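PDB 6G6O: Ika8 from Synthetic construct, which is a computationally designed, symmetrical eight-bladed beta-propeller of the WD40 type, to which no natural function is assigned. Local coordinates for residues A[12-17]-A[28-33]; A[52-57]-A[68-73]; A[105-110]-A[117-122]; A[134-139]-A[150-155]; A[138-143]-A[176-181]. One frame throughout, in Å; residues are numbered along the deposited sequence.

Contact 1: residues A[12-17]-A[28-33]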
# COMPACT_ATOMS: atom_id res chain seq x y z
N GLU A 12 -8.74 20.63 3.19
CA GLU A 12 -10.13 20.44 3.58
C GLU A 12 -10.50 18.96 3.59
O GLU A 12 -11.23 18.51 4.49
CB GLU A 12 -11.05 21.22 2.65
CG GLU A 12 -12.34 21.68 3.32
CD GLU A 12 -13.38 22.17 2.33
OE1 GLU A 12 -13.00 22.78 1.31
OE2 GLU A 12 -14.58 21.93 2.57
N GLY A 13 -10.03 18.20 2.62
CA GLY A 13 -10.31 16.78 2.57
C GLY A 13 -11.60 16.46 1.84
O GLY A 13 -12.10 17.23 1.01
N HIS A 14 -12.16 15.30 2.17
CA HIS A 14 -13.33 14.76 1.49
C HIS A 14 -14.52 14.67 2.44
O HIS A 14 -14.39 14.79 3.66
CB HIS A 14 -13.02 13.37 0.91
CG HIS A 14 -11.86 13.36 -0.04
ND1 HIS A 14 -12.01 13.07 -1.38
CD2 HIS A 14 -10.54 13.59 0.15
CE1 HIS A 14 -10.83 13.13 -1.97
NE2 HIS A 14 -9.92 13.44 -1.06
N GLN A 15 -15.69 14.45 1.84
CA GLN A 15 -16.93 14.28 2.58
C GLN A 15 -17.19 12.84 2.98
O GLN A 15 -18.25 12.54 3.55
CB GLN A 15 -18.11 14.80 1.75
CG GLN A 15 -17.97 16.25 1.33
CD GLN A 15 -17.86 17.19 2.51
OE1 GLN A 15 -16.80 17.78 2.75
NE2 GLN A 15 -18.95 17.33 3.26
N SER A 16 -16.26 11.93 2.70
CA SER A 16 -16.40 10.53 3.09
C SER A 16 -15.02 9.98 3.41
O SER A 16 -14.00 10.64 3.18
CB SER A 16 -17.08 9.71 1.99
OG SER A 16 -16.25 9.59 0.85
N ALA A 17 -15.00 8.76 3.94
CA ALA A 17 -13.78 8.15 4.43
C ALA A 17 -12.69 8.15 3.37
O ALA A 17 -12.95 7.93 2.19
CB ALA A 17 -14.05 6.71 4.89
N VAL A 28 -0.36 15.83 -3.37
CA VAL A 28 -1.05 14.74 -2.69
C VAL A 28 -2.31 14.41 -3.49
O VAL A 28 -3.07 15.31 -3.86
CB VAL A 28 -1.40 15.10 -1.24
CG1 VAL A 28 -2.47 14.16 -0.69
CG2 VAL A 28 -0.16 15.05 -0.37
N VAL A 29 -2.51 13.12 -3.76
CA VAL A 29 -3.72 12.63 -4.40
C VAL A 29 -4.45 11.77 -3.39
O VAL A 29 -3.89 10.81 -2.85
CB VAL A 29 -3.41 11.83 -5.68
CG1 VAL A 29 -4.70 11.46 -6.40
CG2 VAL A 29 -2.50 12.63 -6.59
N SER A 30 -5.71 12.11 -3.11
CA SER A 30 -6.51 11.39 -2.14
C SER A 30 -7.80 10.92 -2.79
O SER A 30 -8.41 11.63 -3.59
CB SER A 30 -6.83 12.28 -0.92
OG SER A 30 -7.67 13.36 -1.28
N GLY A 31 -8.21 9.70 -2.45
CA GLY A 31 -9.47 9.15 -2.91
C GLY A 31 -10.35 8.80 -1.72
O GLY A 31 -9.86 8.42 -0.66
N ALA A 32 -11.65 8.92 -1.92
CA ALA A 32 -12.62 8.71 -0.85
C ALA A 32 -13.61 7.63 -1.23
O ALA A 32 -13.71 7.21 -2.39
CB ALA A 32 -13.36 10.02 -0.51
N ALA A 33 -14.37 7.17 -0.23
CA ALA A 33 -15.32 6.08 -0.44
C ALA A 33 -16.50 6.48 -1.32
O ALA A 33 -17.23 5.60 -1.78
CB ALA A 33 -15.82 5.56 0.91
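His-14 leans out of the loop 12-17 onto strand 28-32, and Ala-32 is the first residue it meets. Its CB lies 3.7 Å from Ala-32 CB. With chi1 at -58°, CG stands beside the backbone N and anti to the carbonyl carbon, which swings the imidazole over the strand. The Ala-32 methyl follows the ring, coming obliquely to it, and CB is 3.4 Å from His-14 ND1. That nitrogen is itself hydrogen-bonded to Thr-36. Further along, His-14 CE1 is 3.3 Å from Ser-30 O. At the tip NE2 faces Ser-30 OG near the ring plane, but the modelled separation is too short to be trusted. Ser-30 OG is hydrogen-bonded to Trp-40 NE1, and the placing of histidine, serine and tryptophan is consistent with the side-chain network of a WD40 blade, though the His-14 to Ser-30 step stays doubtful. Ser-16 OG also meets the Ala-32 methyl, 3.2 Å from its CB, and makes a weak hydrogen bond to Asp-34 N. The backbones then close up: Ala-33 N donates to Ala-17 O at 2.9 Å (142° at the hydrogen), and the same oxygen receives a CA-H contact from Ala-32 CA, 3.2 Å away.

Contact 2: residues A[52-57]-A[68-73]; sequences DGHQSE and VVSGAK
The Gly-His pair of a WD40 repeat, in the loop leading from the last strand of one propeller blade to the first of the next, puts His-54 against Ser-70 and Ala-72 of strand 68-72. The imidazole stands over the strand with its NE2 edge toward Ser-70. NE2 and Ser-70 OG share a very short hydrogen bond, modelled at 2.4 Å, in which either could be the donor; its exact length is doubtful. Ser-70 OG reaches the ring because chi1 of 73° places it between its backbone N and carbonyl carbon. Backbone atoms Ala-72 N and Gly-71 C lie over one ring face, while Ala-72 CB packs 3.6 Å from His-54 CG. The other nitrogen, ND1, is hydrogen-bonded to Thr-76, so the imidazole is held at both nitrogens, which limits its rotation.

Nearer the end of the strand, Ser-56 OG touches the first side-chain carbon of the lysine, 3.2 Å from Lys-73 CB. Glu-57 O receives a weak bond from Lys-73 N at 2.8 Å, and a CA-H contact from Ala-72. The side chains of Glu-57 and Lys-73 run side by side in the same direction; the lysine bends at chi2 (80°) and again at chi3, and its NZ makes a long salt bridge of 3.9 Å to Glu-57 OE2. Ser-70 OG is also weakly bonded to Trp-80 NE1, consistent with the Trp-Ser-His side-chain network typical of WD40 blades.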
# COMPACT_ATOMS: atom_id res chain seq x y z
N ASP A 52 -12.96 14.26 -11.67
CA ASP A 52 -14.28 13.67 -11.88
C ASP A 52 -14.39 12.28 -11.27
O ASP A 52 -15.49 11.83 -10.95
CB ASP A 52 -14.61 13.62 -13.38
CG ASP A 52 -13.39 13.33 -14.23
OD1 ASP A 52 -12.35 12.95 -13.67
OD2 ASP A 52 -13.49 13.50 -15.47
N GLY A 53 -13.26 11.60 -11.09
CA GLY A 53 -13.15 10.36 -10.34
C GLY A 53 -14.00 9.24 -10.90
O GLY A 53 -14.40 9.22 -12.07
N HIS A 54 -14.28 8.29 -10.02
CA HIS A 54 -15.09 7.13 -10.33
C HIS A 54 -16.45 7.25 -9.65
O HIS A 54 -16.60 7.95 -8.65
CB HIS A 54 -14.41 5.83 -9.88
CG HIS A 54 -12.95 5.76 -10.22
ND1 HIS A 54 -12.45 4.91 -11.18
CD2 HIS A 54 -11.88 6.44 -9.73
CE1 HIS A 54 -11.14 5.06 -11.26
NE2 HIS A 54 -10.77 5.98 -10.40
N GLN A 55 -17.44 6.56 -10.21
CA GLN A 55 -18.76 6.48 -9.61
C GLN A 55 -18.82 5.50 -8.46
O GLN A 55 -19.92 5.15 -8.01
CB GLN A 55 -19.80 6.11 -10.67
CG GLN A 55 -19.87 7.10 -11.83
CD GLN A 55 -20.28 8.49 -11.38
OE1 GLN A 55 -19.65 9.48 -11.75
NE2 GLN A 55 -21.33 8.56 -10.57
N SER A 56 -17.66 5.04 -7.97
CA SER A 56 -17.60 4.06 -6.90
C SER A 56 -16.38 4.36 -6.04
O SER A 56 -15.49 5.10 -6.44
CB SER A 56 -17.53 2.63 -7.45
OG SER A 56 -17.90 1.68 -6.47
N GLU A 57 -16.36 3.75 -4.85
CA GLU A 57 -15.30 4.00 -3.87
C GLU A 57 -13.92 3.79 -4.48
O GLU A 57 -13.62 2.71 -5.00
CB GLU A 57 -15.49 3.07 -2.67
CG GLU A 57 -14.22 2.87 -1.86
CD GLU A 57 -14.39 1.89 -0.72
OE1 GLU A 57 -15.53 1.46 -0.47
OE2 GLU A 57 -13.38 1.55 -0.08
N VAL A 68 -1.17 9.41 -12.62
CA VAL A 68 -1.81 8.75 -11.50
C VAL A 68 -2.79 7.72 -12.03
O VAL A 68 -3.58 8.01 -12.94
CB VAL A 68 -2.51 9.77 -10.57
CG1 VAL A 68 -3.33 10.73 -11.38
CG2 VAL A 68 -3.39 9.04 -9.56
N VAL A 69 -2.70 6.50 -11.50
CA VAL A 69 -3.61 5.42 -11.82
C VAL A 69 -4.52 5.19 -10.62
O VAL A 69 -4.04 5.08 -9.49
CB VAL A 69 -2.85 4.13 -12.19
CG1 VAL A 69 -3.80 3.07 -12.69
CG2 VAL A 69 -1.79 4.44 -13.24
N SER A 70 -5.82 5.14 -10.87
CA SER A 70 -6.81 5.01 -9.80
C SER A 70 -7.77 3.87 -10.11
O SER A 70 -8.31 3.80 -11.22
CB SER A 70 -7.59 6.32 -9.62
OG SER A 70 -8.50 6.53 -10.68
N GLY A 71 -7.97 3.00 -9.14
CA GLY A 71 -8.94 1.93 -9.24
C GLY A 71 -10.09 2.14 -8.29
O GLY A 71 -9.94 2.84 -7.28
N ALA A 72 -11.25 1.55 -8.58
CA ALA A 72 -12.45 1.78 -7.79
C ALA A 72 -13.09 0.45 -7.42
O ALA A 72 -12.61 -0.63 -7.79
CB ALA A 72 -13.45 2.67 -8.54
N LYS A 73 -14.19 0.54 -6.67
CA LYS A 73 -14.92 -0.65 -6.25
C LYS A 73 -15.78 -1.24 -7.36
O LYS A 73 -16.19 -2.40 -7.26
CB LYS A 73 -15.80 -0.31 -5.04
CG LYS A 73 -16.05 -1.48 -4.09
CD LYS A 73 -14.87 -1.70 -3.16
CE LYS A 73 -15.33 -2.03 -1.75
NZ LYS A 73 -14.19 -2.23 -0.81

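Contact 3: residues A[105-110]-A[117-122]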
# COMPACT_ATOMS: atom_id res chain seq x y z
N LYS A 105 7.42 1.71 -14.51
CA LYS A 105 7.71 2.10 -15.89
C LYS A 105 6.44 2.56 -16.58
O LYS A 105 5.80 3.53 -16.14
CB LYS A 105 8.37 0.95 -16.65
CG LYS A 105 9.90 1.02 -16.68
CD LYS A 105 10.48 0.73 -15.30
CE LYS A 105 12.00 0.55 -15.36
NZ LYS A 105 12.40 -0.59 -16.23
N ASN A 106 6.05 1.88 -17.66
CA ASN A 106 4.82 2.18 -18.37
C ASN A 106 3.81 1.03 -18.27
O ASN A 106 2.95 0.88 -19.13
CB ASN A 106 5.10 2.50 -19.84
CG ASN A 106 5.79 3.84 -20.02
OD1 ASN A 106 5.72 4.71 -19.15
ND2 ASN A 106 6.47 4.01 -21.15
N ILE A 107 3.92 0.23 -17.22
CA ILE A 107 3.07 -0.94 -17.02
C ILE A 107 2.26 -0.75 -15.74
O ILE A 107 2.81 -0.33 -14.71
CB ILE A 107 3.89 -2.24 -16.97
CG1 ILE A 107 4.68 -2.44 -18.26
CG2 ILE A 107 2.99 -3.43 -16.72
CD1 ILE A 107 3.81 -2.58 -19.48
N VAL A 108 0.97 -1.06 -15.81
CA VAL A 108 0.09 -1.07 -14.65
C VAL A 108 -0.43 -2.48 -14.46
O VAL A 108 -0.96 -3.09 -15.40
CB VAL A 108 -1.08 -0.08 -14.82
CG1 VAL A 108 -2.23 -0.45 -13.90
CG2 VAL A 108 -0.61 1.33 -14.54
N VAL A 109 -0.27 -3.01 -13.25
CA VAL A 109 -0.81 -4.31 -12.87
C VAL A 109 -1.90 -4.08 -11.84
O VAL A 109 -1.65 -3.49 -10.78
CB VAL A 109 0.29 -5.23 -12.32
CG1 VAL A 109 -0.28 -6.60 -12.00
CG2 VAL A 109 1.43 -5.35 -13.31
N SER A 110 -3.12 -4.52 -12.15
CA SER A 110 -4.26 -4.35 -11.27
C SER A 110 -4.77 -5.71 -10.81
O SER A 110 -4.94 -6.62 -11.62
CB SER A 110 -5.38 -3.58 -11.97
OG SER A 110 -5.70 -4.15 -13.22
N ILE A 117 -5.91 -10.84 -12.29
CA ILE A 117 -4.79 -9.91 -12.39
C ILE A 117 -4.61 -9.53 -13.85
O ILE A 117 -4.48 -10.41 -14.71
CB ILE A 117 -3.49 -10.52 -11.83
CG1 ILE A 117 -3.70 -11.04 -10.41
CG2 ILE A 117 -2.38 -9.49 -11.85
CD1 ILE A 117 -2.56 -11.88 -9.90
N LYS A 118 -4.62 -8.24 -14.13
CA LYS A 118 -4.48 -7.74 -15.49
C LYS A 118 -3.27 -6.82 -15.58
O LYS A 118 -2.91 -6.15 -14.61
CB LYS A 118 -5.74 -7.01 -15.95
CG LYS A 118 -6.95 -7.91 -16.16
CD LYS A 118 -8.06 -7.18 -16.88
CE LYS A 118 -9.31 -8.04 -17.00
NZ LYS A 118 -10.38 -7.34 -17.76
N VAL A 119 -2.65 -6.81 -16.75
CA VAL A 119 -1.45 -6.03 -17.01
C VAL A 119 -1.74 -5.10 -18.18
O VAL A 119 -2.09 -5.57 -19.28
CB VAL A 119 -0.24 -6.93 -17.31
CG1 VAL A 119 0.91 -6.11 -17.86
CG2 VAL A 119 0.18 -7.68 -16.06
N TRP A 120 -1.59 -3.80 -17.96
CA TRP A 120 -1.92 -2.79 -18.96
C TRP A 120 -0.67 -2.06 -19.41
O TRP A 120 0.33 -1.98 -18.70
CB TRP A 120 -2.94 -1.79 -18.41
CG TRP A 120 -4.09 -2.40 -17.68
CD1 TRP A 120 -4.15 -2.70 -16.34
CD2 TRP A 120 -5.35 -2.79 -18.23
NE1 TRP A 120 -5.37 -3.25 -16.03
CE2 TRP A 120 -6.13 -3.32 -17.17
CE3 TRP A 120 -5.91 -2.75 -19.51
CZ2 TRP A 120 -7.42 -3.79 -17.36
CZ3 TRP A 120 -7.19 -3.22 -19.69
CH2 TRP A 120 -7.94 -3.74 -18.62
N ASP A 121 -0.75 -1.51 -20.62
CA ASP A 121 0.27 -0.63 -21.18
C ASP A 121 -0.31 0.78 -21.17
O ASP A 121 -1.24 1.07 -21.93
CB ASP A 121 0.67 -1.07 -22.59
CG ASP A 121 1.77 -0.21 -23.18
OD1 ASP A 121 2.30 0.68 -22.49
OD2 ASP A 121 2.12 -0.43 -24.37
N ILE A 122 0.22 1.65 -20.31
CA ILE A 122 -0.32 3.00 -20.19
C ILE A 122 -0.07 3.84 -21.43
O ILE A 122 -0.59 4.96 -21.52
CB ILE A 122 0.26 3.72 -18.96
CG1 ILE A 122 1.69 4.21 -19.23
CG2 ILE A 122 0.23 2.81 -17.75
CD1 ILE A 122 2.23 5.14 -18.17
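Trp-120 NE1 donates to Ser-110 OG at 3.0 Å, a nearly straight bond (165° at the hydrogen) with the hydroxyl in the plane of the indole. The same ring edge passes close to the backbone, Trp-120 CD1 being 3.3 Å from Val-108 O. A chi1 of -45° lays the ring back along the neighbouring strand, where Val-108 CG1 touches Trp-120 CD1 at 3.8 Å. The other Val-108 branch, CG2, meets Ile-122 CG2 at 3.6 Å, the two side chains nearly perpendicular to each other.

Behind this lies an antiparallel beta hairpin, strands 107-112 and 117-121, the two middle strands of a four-stranded propeller blade. Val-108 with Trp-120 and Ser-110 with Lys-118 are its hydrogen-bonded pairs, and Trp-120 N to Val-108 O is 2.7 Å. On the opposite face Val-109 and Val-119, a non-hydrogen-bonded pair, lie alongside each other with CG2 to CG2 at 3.8 Å. Val-109 CG1 also touches Ile-117 CG2 at 3.6 Å, and Ile-107 CG2 leans on Val-119 CG1 at the same distance.

In the next shell, Ser-110 OG is also hydrogen-bonded to His-94 NE2, and Lys-118 NZ to Gly-93 O. The valine and isoleucine face packs against Leu-141 and Phe-143 of the following blade, whereas Phe-103 lies against Val-108 and Ile-122.

Contact 4: residues A[134-139]-A[150-155]; sequences HQSEVT and SGAKDG
Gly-151 O takes two donors of strand 138-139, Thr-139 N at 2.9 Å and, more weakly, the CA-H of Val-138. The Thr-139 donor stands 38° out of the carbonyl plane, off a lone pair. Glu-137 O is likewise shared, taking Lys-153 N at 2.7 Å and a CA-H contact from Ala-152. Past these, His-134 NE2 and Ser-150 OG form a very short, nearly straight hydrogen bond (172°), either one the possible donor; its modelled length of 2.5 Å is doubtful. Gly-151 C lies over one face of the imidazole, and Ala-152 CB approaches ND1 obliquely at 3.3 Å.

A type I turn from Ala-152 to Gly-155 brings Asp-154 back over the loop. Its chi1 of 54° sets the carboxylate against Ser-136, with OD2 3.3 Å from Ser-136 CB. A water links the loop to the turn: it accepts from Gln-135 N at 2.9 Å and donates to Asp-154 OD2 at 3.1 Å. Asp-154 OD1 and His-134 ND1 both bond Thr-156 OG1. The chain from Asp-154 through Thr-156 to His-134 and Ser-150 resembles the side-chain network of WD40 blades, and the carboxylate may polarise the imidazole through Thr-156.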
# COMPACT_ATOMS: atom_id res chain seq x y z
N HIS A 134 -5.52 -15.66 -9.06
CA HIS A 134 -5.87 -16.37 -7.84
C HIS A 134 -7.35 -16.72 -7.82
O HIS A 134 -8.17 -16.09 -8.50
CB HIS A 134 -5.52 -15.54 -6.60
CG HIS A 134 -4.09 -15.08 -6.55
ND1 HIS A 134 -3.18 -15.59 -5.66
CD2 HIS A 134 -3.43 -14.17 -7.29
CE1 HIS A 134 -2.01 -15.01 -5.85
NE2 HIS A 134 -2.13 -14.14 -6.83
N GLN A 135 -7.69 -17.74 -7.04
CA GLN A 135 -9.08 -18.06 -6.72
C GLN A 135 -9.54 -17.37 -5.45
O GLN A 135 -10.39 -17.91 -4.72
CB GLN A 135 -9.25 -19.58 -6.60
CG GLN A 135 -9.05 -20.33 -7.90
CD GLN A 135 -9.42 -21.79 -7.78
OE1 GLN A 135 -8.69 -22.58 -7.18
NE2 GLN A 135 -10.56 -22.16 -8.35
N SER A 136 -8.99 -16.20 -5.16
CA SER A 136 -9.28 -15.47 -3.94
C SER A 136 -8.93 -14.01 -4.17
O SER A 136 -8.16 -13.68 -5.07
CB SER A 136 -8.50 -16.04 -2.75
OG SER A 136 -8.96 -15.50 -1.52
N GLU A 137 -9.50 -13.14 -3.34
CA GLU A 137 -9.28 -11.71 -3.47
C GLU A 137 -7.80 -11.37 -3.38
O GLU A 137 -7.13 -11.73 -2.40
CB GLU A 137 -10.07 -10.97 -2.39
CG GLU A 137 -9.93 -9.46 -2.46
CD GLU A 137 -10.73 -8.76 -1.38
OE1 GLU A 137 -10.18 -7.84 -0.74
OE2 GLU A 137 -11.90 -9.14 -1.17
N VAL A 138 -7.29 -10.69 -4.40
CA VAL A 138 -5.90 -10.24 -4.39
C VAL A 138 -5.75 -9.15 -3.34
O VAL A 138 -6.40 -8.10 -3.42
CB VAL A 138 -5.47 -9.75 -5.77
CG1 VAL A 138 -4.00 -9.38 -5.77
CG2 VAL A 138 -5.77 -10.80 -6.83
N THR A 139 -4.89 -9.38 -2.35
CA THR A 139 -4.68 -8.43 -1.28
C THR A 139 -3.36 -7.67 -1.37
O THR A 139 -3.23 -6.61 -0.76
CB THR A 139 -4.75 -9.13 0.09
OG1 THR A 139 -3.71 -10.10 0.18
CG2 THR A 139 -6.10 -9.80 0.27
N SER A 150 2.18 -11.50 -6.53
CA SER A 150 0.83 -11.22 -6.05
C SER A 150 0.50 -12.11 -4.86
O SER A 150 0.94 -13.26 -4.77
CB SER A 150 -0.20 -11.45 -7.16
OG SER A 150 -0.18 -12.79 -7.60
N GLY A 151 -0.30 -11.55 -3.94
CA GLY A 151 -0.81 -12.31 -2.82
C GLY A 151 -2.32 -12.22 -2.78
O GLY A 151 -2.93 -11.32 -3.35
N ALA A 152 -2.93 -13.19 -2.09
CA ALA A 152 -4.38 -13.31 -2.08
C ALA A 152 -4.86 -13.57 -0.66
O ALA A 152 -4.09 -13.88 0.24
CB ALA A 152 -4.86 -14.41 -3.03
N LYS A 153 -6.18 -13.46 -0.49
CA LYS A 153 -6.81 -13.62 0.82
C LYS A 153 -6.74 -15.04 1.36
O LYS A 153 -7.02 -15.24 2.55
CB LYS A 153 -8.28 -13.17 0.74
CG LYS A 153 -8.73 -12.27 1.87
CD LYS A 153 -10.21 -11.99 1.79
CE LYS A 153 -11.02 -13.24 2.12
NZ LYS A 153 -12.48 -13.03 1.93
N ASP A 154 -6.39 -16.02 0.53
CA ASP A 154 -6.30 -17.41 0.97
C ASP A 154 -4.89 -17.83 1.34
O ASP A 154 -4.67 -18.99 1.70
CB ASP A 154 -6.87 -18.35 -0.10
CG ASP A 154 -6.21 -18.15 -1.46
OD1 ASP A 154 -5.23 -17.39 -1.55
OD2 ASP A 154 -6.69 -18.76 -2.44
N GLY A 155 -3.92 -16.92 1.24
CA GLY A 155 -2.54 -17.23 1.59
C GLY A 155 -1.66 -17.62 0.42
O GLY A 155 -0.47 -17.88 0.63
O HOH W 1 -5.68 -18.95 -5.40

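Contact 5: residues A[138-143]-A[176-181]; sequences VTALQF and SAITAL
Polar contact comes first from Thr-139, whose hydroxyl donates to Ile-178 O. The modelled OG1 to O distance is 2.4 Å, very short, so its precise length is doubtful. With chi1 at 62°, OG1 sits between the backbone N and the carbonyl carbon and faces the first strand of the next blade. A second polar link runs through water: it accepts from Gln-142 NE2 at 2.8 Å and, more weakly, from Leu-181 N at 3.5 Å. Gln-142 also brushes the backbone with its aliphatic part, CG lying 3.2 Å from Leu-181 O.

These two segments are the innermost strands of adjacent propeller blades, lying closer to the centre of the molecule than the blades' outer edges. Their axes run parallel, only 4° apart and 5.7 Å at closest, yet no backbone hydrogen bond joins them; side chains and water bridge the gap. Each carries a classic beta bulge, Thr-139 and Ala-140 facing Gly-151, Thr-179 and Ala-180 facing Gly-191.

Apolar contact is centred on Ala-140. Its CB touches Leu-181 CD2 at 3.7 Å and lies 4.1 Å from Ile-178 CG2, wedged between the two branched chains. Leu-181 has CG between its backbone N and carbonyl carbon, chi1 50°, which lets its two methyls divide the work: CD2 goes to the alanine, and CD1 meets Gln-142 CG at 3.6 Å. The glutamine and leucine chains pass antiparallel to each other. Beyond the pair, Ala-180 leans on Leu-221 and Phe-223 of the next blade.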
# COMPACT_ATOMS: atom_id res chain seq x y z
N VAL A 138 -7.29 -10.69 -4.40
CA VAL A 138 -5.90 -10.24 -4.39
C VAL A 138 -5.75 -9.15 -3.34
O VAL A 138 -6.40 -8.10 -3.42
CB VAL A 138 -5.47 -9.75 -5.77
CG1 VAL A 138 -4.00 -9.38 -5.77
CG2 VAL A 138 -5.77 -10.80 -6.83
N THR A 139 -4.89 -9.38 -2.35
CA THR A 139 -4.68 -8.43 -1.28
C THR A 139 -3.36 -7.67 -1.37
O THR A 139 -3.23 -6.61 -0.76
CB THR A 139 -4.75 -9.13 0.09
OG1 THR A 139 -3.71 -10.10 0.18
CG2 THR A 139 -6.10 -9.80 0.27
N ALA A 140 -2.39 -8.18 -2.13
CA ALA A 140 -1.09 -7.54 -2.24
C ALA A 140 -0.58 -7.66 -3.67
O ALA A 140 -0.86 -8.64 -4.37
CB ALA A 140 -0.07 -8.15 -1.27
N LEU A 141 0.17 -6.65 -4.11
CA LEU A 141 0.65 -6.59 -5.49
C LEU A 141 1.95 -5.80 -5.51
O LEU A 141 1.94 -4.58 -5.30
CB LEU A 141 -0.38 -5.95 -6.41
CG LEU A 141 -1.11 -6.83 -7.42
CD1 LEU A 141 -1.63 -5.97 -8.57
CD2 LEU A 141 -0.21 -7.93 -7.95
N GLN A 142 3.07 -6.48 -5.77
CA GLN A 142 4.35 -5.83 -5.98
C GLN A 142 4.85 -6.18 -7.37
O GLN A 142 4.83 -7.34 -7.78
CB GLN A 142 5.37 -6.26 -4.92
CG GLN A 142 5.04 -5.79 -3.52
CD GLN A 142 4.96 -4.27 -3.41
OE1 GLN A 142 5.64 -3.54 -4.12
NE2 GLN A 142 4.10 -3.80 -2.51
N PHE A 143 5.30 -5.16 -8.11
CA PHE A 143 5.68 -5.33 -9.51
C PHE A 143 6.95 -4.53 -9.78
O PHE A 143 6.94 -3.30 -9.68
CB PHE A 143 4.54 -4.88 -10.43
CG PHE A 143 4.96 -4.63 -11.84
CD1 PHE A 143 5.69 -5.57 -12.55
CD2 PHE A 143 4.62 -3.45 -12.47
CE1 PHE A 143 6.08 -5.33 -13.85
CE2 PHE A 143 5.00 -3.21 -13.77
CZ PHE A 143 5.73 -4.15 -14.46
N SER A 176 -2.85 -18.06 5.82
CA SER A 176 -3.62 -16.89 6.20
C SER A 176 -3.49 -15.83 5.11
O SER A 176 -2.54 -15.84 4.32
CB SER A 176 -3.17 -16.33 7.55
OG SER A 176 -4.01 -15.27 7.97
N ALA A 177 -4.45 -14.91 5.10
CA ALA A 177 -4.49 -13.88 4.07
C ALA A 177 -3.20 -13.08 4.03
O ALA A 177 -2.65 -12.70 5.07
CB ALA A 177 -5.68 -12.94 4.33
N ILE A 178 -2.70 -12.84 2.82
CA ILE A 178 -1.49 -12.06 2.64
C ILE A 178 -1.79 -10.59 2.90
O ILE A 178 -2.76 -10.04 2.36
CB ILE A 178 -0.92 -12.26 1.23
CG1 ILE A 178 -0.76 -13.75 0.92
CG2 ILE A 178 0.40 -11.53 1.07
CD1 ILE A 178 0.12 -14.48 1.90
N THR A 179 -0.97 -9.95 3.73
CA THR A 179 -1.11 -8.53 4.01
C THR A 179 -0.10 -7.67 3.26
O THR A 179 -0.44 -6.57 2.83
CB THR A 179 -0.98 -8.27 5.52
OG1 THR A 179 0.34 -8.58 5.96
CG2 THR A 179 -1.98 -9.13 6.29
N ALA A 180 1.13 -8.16 3.08
CA ALA A 180 2.13 -7.44 2.31
C ALA A 180 3.22 -8.41 1.89
O ALA A 180 3.35 -9.51 2.43
CB ALA A 180 2.73 -6.27 3.10
N LEU A 181 4.02 -7.98 0.91
CA LEU A 181 5.13 -8.78 0.40
C LEU A 181 6.11 -7.87 -0.33
O LEU A 181 5.82 -6.70 -0.59
CB LEU A 181 4.63 -9.91 -0.50
CG LEU A 181 3.65 -9.55 -1.62
CD1 LEU A 181 4.39 -9.32 -2.93
CD2 LEU A 181 2.61 -10.64 -1.79
O HOH W 2 2.56 -5.32 -0.81

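How the contacts relate
Contacts 1, 2 and 4, all partly buried, repeat one loop-to-strand element in three of the blades, each bringing a histidine to the second strand of a blade. Their outer ends differ: alanine in contact 1, a long salt bridge in contact 2, a water-bridged aspartate in contact 4. Contact 3 is the most buried, a hairpin inside one blade held by backbone bonds, an indole-to-hydroxyl bond and valine and isoleucine packing; its Ile-117 touches His-134 of contact 4, and Val-108 touches Val-69 of contact 2. Contact 5, partly buried, alone joins inner strands of different blades; its centre is about 9 Å from that of the chain, against 15 to 16 Å for the others. It shares Val-138 and Thr-139 with contact 4.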